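Side-chain contacts in Low molecular weight phosphotyrosine phosphatase family protein (Streptococcus pyogenes, PDB 5GOT), which probably hydrolyses the phosphate ester of phosphotyrosine in proteins, as expected of a bacterial low molecular weight protein tyrosine phosphatase: residues A[15-20]-A[123-128]; A[114-117]-A[121-124]. One frame throughout, in Å; residues are numbered along the deposited sequence.

Contact 1 of 2, residues A[15-20]-A[123-128]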
# COMPACT_ATOMS: atom_id res chain seq x y z
N SER A 15 -0.86 -4.93 -1.08
CA SER A 15 -1.15 -3.61 -0.51
C SER A 15 -1.16 -3.62 1.02
O SER A 15 -0.67 -2.65 1.61
CB SER A 15 -2.47 -3.04 -1.05
OG SER A 15 -3.57 -3.92 -0.87
N PRO A 16 -1.67 -4.66 1.71
CA PRO A 16 -1.50 -4.66 3.18
C PRO A 16 -0.05 -4.73 3.59
O PRO A 16 0.34 -4.13 4.60
CB PRO A 16 -2.27 -5.92 3.64
CG PRO A 16 -3.09 -6.33 2.51
CD PRO A 16 -2.41 -5.85 1.25
N MET A 17 0.77 -5.45 2.84
CA MET A 17 2.19 -5.49 3.18
C MET A 17 2.78 -4.08 3.15
O MET A 17 3.51 -3.69 4.07
CB MET A 17 2.95 -6.42 2.25
CG MET A 17 4.34 -6.78 2.79
SD MET A 17 5.35 -7.68 1.62
CE MET A 17 4.39 -9.19 1.51
N ALA A 18 2.43 -3.29 2.13
CA ALA A 18 2.95 -1.93 2.03
C ALA A 18 2.45 -1.08 3.19
O ALA A 18 3.24 -0.32 3.78
CB ALA A 18 2.56 -1.31 0.68
N GLU A 19 1.17 -1.21 3.53
CA GLU A 19 0.60 -0.46 4.66
C GLU A 19 1.45 -0.62 5.90
O GLU A 19 1.93 0.36 6.48
CB GLU A 19 -0.84 -0.92 4.94
CG GLU A 19 -1.41 -0.34 6.24
CD GLU A 19 -2.87 -0.71 6.50
OE1 GLU A 19 -3.52 -1.35 5.65
OE2 GLU A 19 -3.37 -0.36 7.59
N PHE A 20 1.69 -1.87 6.31
CA PHE A 20 2.34 -2.08 7.60
C PHE A 20 3.85 -1.91 7.52
O PHE A 20 4.46 -1.50 8.51
CB PHE A 20 1.90 -3.43 8.17
CG PHE A 20 0.43 -3.47 8.47
CD1 PHE A 20 -0.09 -2.69 9.50
CD2 PHE A 20 -0.45 -4.21 7.69
CE1 PHE A 20 -1.47 -2.68 9.76
CE2 PHE A 20 -1.82 -4.22 7.95
CZ PHE A 20 -2.33 -3.45 8.99
N GLU A 123 9.06 -13.27 -0.06
CA GLU A 123 10.34 -12.65 0.26
C GLU A 123 10.71 -11.59 -0.76
O GLU A 123 11.08 -10.47 -0.40
CB GLU A 123 11.42 -13.72 0.34
CG GLU A 123 12.84 -13.18 0.39
CD GLU A 123 13.15 -12.46 1.68
OE1 GLU A 123 12.39 -12.61 2.65
OE2 GLU A 123 14.18 -11.74 1.73
N GLU A 124 10.64 -11.93 -2.05
CA GLU A 124 10.83 -10.94 -3.11
C GLU A 124 9.89 -9.76 -2.93
O GLU A 124 10.30 -8.60 -3.07
CB GLU A 124 10.63 -11.57 -4.49
CG GLU A 124 10.75 -10.56 -5.67
CD GLU A 124 10.61 -11.20 -7.06
OE1 GLU A 124 9.67 -12.00 -7.29
OE2 GLU A 124 11.45 -10.89 -7.94
N THR A 125 8.62 -10.05 -2.63
CA THR A 125 7.63 -8.99 -2.40
C THR A 125 8.06 -8.08 -1.27
O THR A 125 8.02 -6.85 -1.38
CB THR A 125 6.25 -9.60 -2.09
OG1 THR A 125 5.87 -10.51 -3.13
CG2 THR A 125 5.19 -8.51 -1.96
N TYR A 126 8.48 -8.68 -0.15
CA TYR A 126 8.87 -7.88 0.99
C TYR A 126 10.04 -6.97 0.65
O TYR A 126 10.00 -5.77 0.95
CB TYR A 126 9.23 -8.78 2.18
CG TYR A 126 9.83 -7.99 3.32
CD1 TYR A 126 9.04 -7.24 4.16
CD2 TYR A 126 11.21 -7.99 3.53
CE1 TYR A 126 9.59 -6.49 5.18
CE2 TYR A 126 11.76 -7.25 4.55
CZ TYR A 126 10.95 -6.50 5.37
OH TYR A 126 11.49 -5.77 6.40
N GLN A 127 11.07 -7.51 0.00
CA GLN A 127 12.25 -6.70 -0.30
C GLN A 127 11.88 -5.52 -1.21
O GLN A 127 12.37 -4.41 -1.01
CB GLN A 127 13.35 -7.54 -0.95
CG GLN A 127 13.87 -8.71 -0.10
CD GLN A 127 14.47 -8.26 1.23
OE1 GLN A 127 14.90 -7.12 1.38
NE2 GLN A 127 14.50 -9.17 2.19
N LEU A 128 11.02 -5.75 -2.20
CA LEU A 128 10.64 -4.66 -3.10
C LEU A 128 9.70 -3.67 -2.44
O LEU A 128 9.75 -2.47 -2.74
CB LEU A 128 10.01 -5.24 -4.37
CG LEU A 128 11.04 -6.04 -5.14
CD1 LEU A 128 10.40 -6.86 -6.24
CD2 LEU A 128 12.10 -5.10 -5.70
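T125 splits its two branches between two tasks: OG1 hydrogen-bonds to the backbone O of D121, one turn back, and CG2 is left to meet M17 across the helix pair. This contact belongs to the fold of the low molecular weight phosphatases, a four-stranded parallel sheet flanked by helices. It joins helix 14-23, which leads out of the family's phosphate-binding P-loop, to helix 122-140. M17 is the sole side chain of 15-20 that reaches over. With CG anti to its backbone N (chi1 -165°) and the next torsion also extended, its chain runs straight out from its helix before bending at chi3 (-66°), which carries CE to 3.6 Å from T125 CG2. The sulfur also meets the next residue, with SD 3.6 Å from Y126 CA and 4.1 Å from Y126 CB. The buried interface is small and apolar, about 124 Å² in all, and T51 and I54 of helix 49-57 also touch M17. One turn apart on helix 122-140, Q127 NE2 donates to E123 OE2 at 2.6 Å, from above the carboxylate plane. Y58 serves both E123, whose OE1 hydrogen-bonds to its OH, and Y126, whose ring stacks on its own. T125 CG2 also lies 3.7 Å from M17 SD, so a single methyl touches both atoms at the end of the methionine.

Contact 2 of 2, residues A[114-117]-A[121-124]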
# COMPACT_ATOMS: atom_id res chain seq x y z
N PRO A 114 6.17 -7.66 -8.34
CA PRO A 114 5.65 -8.97 -8.77
C PRO A 114 4.54 -9.43 -7.84
O PRO A 114 4.58 -9.22 -6.63
CB PRO A 114 6.88 -9.88 -8.70
CG PRO A 114 8.04 -8.95 -8.83
CD PRO A 114 7.63 -7.68 -8.15
N ASP A 115 3.51 -10.01 -8.43
CA ASP A 115 2.30 -10.42 -7.75
C ASP A 115 2.53 -11.78 -7.11
O ASP A 115 2.61 -12.80 -7.82
CB ASP A 115 1.14 -10.44 -8.74
CG ASP A 115 -0.20 -10.67 -8.07
OD1 ASP A 115 -0.24 -10.90 -6.84
OD2 ASP A 115 -1.22 -10.64 -8.79
N PRO A 116 2.63 -11.87 -5.78
CA PRO A 116 2.89 -13.17 -5.16
C PRO A 116 1.68 -14.07 -5.14
O PRO A 116 1.80 -15.24 -4.74
CB PRO A 116 3.31 -12.79 -3.73
CG PRO A 116 2.46 -11.59 -3.45
CD PRO A 116 2.40 -10.82 -4.77
N TRP A 117 0.51 -13.57 -5.55
CA TRP A 117 -0.58 -14.48 -5.88
C TRP A 117 -0.17 -15.44 -6.98
O TRP A 117 -0.70 -16.56 -7.06
CB TRP A 117 -1.83 -13.69 -6.29
CG TRP A 117 -3.04 -14.58 -6.54
CD1 TRP A 117 -3.48 -15.08 -7.74
CD2 TRP A 117 -3.95 -15.08 -5.55
NE1 TRP A 117 -4.59 -15.85 -7.55
CE2 TRP A 117 -4.91 -15.87 -6.22
CE3 TRP A 117 -4.05 -14.93 -4.16
CZ2 TRP A 117 -5.96 -16.50 -5.55
CZ3 TRP A 117 -5.09 -15.56 -3.49
CH2 TRP A 117 -6.02 -16.34 -4.19
N ASP A 121 6.30 -15.82 -4.05
CA ASP A 121 7.59 -15.45 -3.46
C ASP A 121 7.39 -14.18 -2.63
O ASP A 121 7.65 -13.06 -3.08
CB ASP A 121 8.62 -15.25 -4.55
CG ASP A 121 10.00 -15.05 -4.00
OD1 ASP A 121 10.14 -14.80 -2.79
OD2 ASP A 121 10.95 -15.16 -4.80
N PHE A 122 6.93 -14.36 -1.39
CA PHE A 122 6.65 -13.21 -0.54
C PHE A 122 7.93 -12.56 -0.01
O PHE A 122 7.87 -11.42 0.46
CB PHE A 122 5.73 -13.61 0.61
CG PHE A 122 4.33 -13.90 0.16
CD1 PHE A 122 4.01 -15.14 -0.37
CD2 PHE A 122 3.35 -12.93 0.24
CE1 PHE A 122 2.71 -15.41 -0.80
CE2 PHE A 122 2.06 -13.19 -0.18
CZ PHE A 122 1.74 -14.43 -0.71
N GLU A 123 9.06 -13.27 -0.06
CA GLU A 123 10.34 -12.65 0.26
C GLU A 123 10.71 -11.59 -0.76
O GLU A 123 11.08 -10.47 -0.40
CB GLU A 123 11.42 -13.72 0.34
CG GLU A 123 12.84 -13.18 0.39
CD GLU A 123 13.15 -12.46 1.68
OE1 GLU A 123 12.39 -12.61 2.65
OE2 GLU A 123 14.18 -11.74 1.73
N GLU A 124 10.64 -11.93 -2.05
CA GLU A 124 10.83 -10.94 -3.11
C GLU A 124 9.89 -9.76 -2.93
O GLU A 124 10.30 -8.60 -3.07
CB GLU A 124 10.63 -11.57 -4.49
CG GLU A 124 10.75 -10.56 -5.67
CD GLU A 124 10.61 -11.20 -7.06
OE1 GLU A 124 9.67 -12.00 -7.29
OE2 GLU A 124 11.45 -10.89 -7.94
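P114 touches the carboxylate of E124 through CB and CG, with P114 CB 3.8 Å from E124 OE1 and P114 CG equally close to E124 CD. The two side chains run at about a right angle, and the glutamate chain is extended beyond CG, which carries its carboxylate to the proline. The touch is one of van der Waals contact between C-H groups and carboxylate oxygen. Next comes D115, at the head of the D-P-W sequence; in relatives the aspartate of this DP motif serves as general acid. Here D115 is the N-cap of the short helix 116-119: its OD1 accepts from W117 N at 3.1 Å, met from well above the carboxylate plane. P116 makes the main contact. Its CB sits over one face of the F122 ring, 3.7 Å from the centroid and only 10° off the ring normal, a CH-pi arrangement, while P116 CG lies 3.7 Å from F122 CE2. F122 reaches this position with CG beside its backbone N (chi1 -71°), which swings the ring back toward the proline. The second helix begins with a cap of its own: D121 OD1 accepts from E124 N at 3.0 Å in an almost straight bond (177°), and D121 N hydrogen-bonds to T119 OG1. Two capped helix starts thus follow one another along the chain, with the first residue of each helix, P116 and F122, packed on one another. F122 is further bordered by H48, by T51 and I54 of helix 49-57, and by M17 of helix 14-23, while P116 also touches R14 at the start of helix 14-23 and P114 meets L128 on helix 122-140.

How the contacts relate
From the N terminus, the chain passes through strand 2-8 and the P-loop into helix 14-23, the first half of contact 1. About a hundred residues, with the other three strands among them, intervene before 123-128 closes this long loop. Contact 2 is local: 114-117 lies late in that interval, and after three intervening residues 121-124 leads into helix 122-140, where it shares E123 and E124 with contact 1. The two meet directly, as M17 CE approaches F122 CD2 at 4.1 Å and L128 CD1 lies 3.5 Å from P114 CD. The first turns of helix 122-140 therefore bring the helix after the P-loop and the DP loop together.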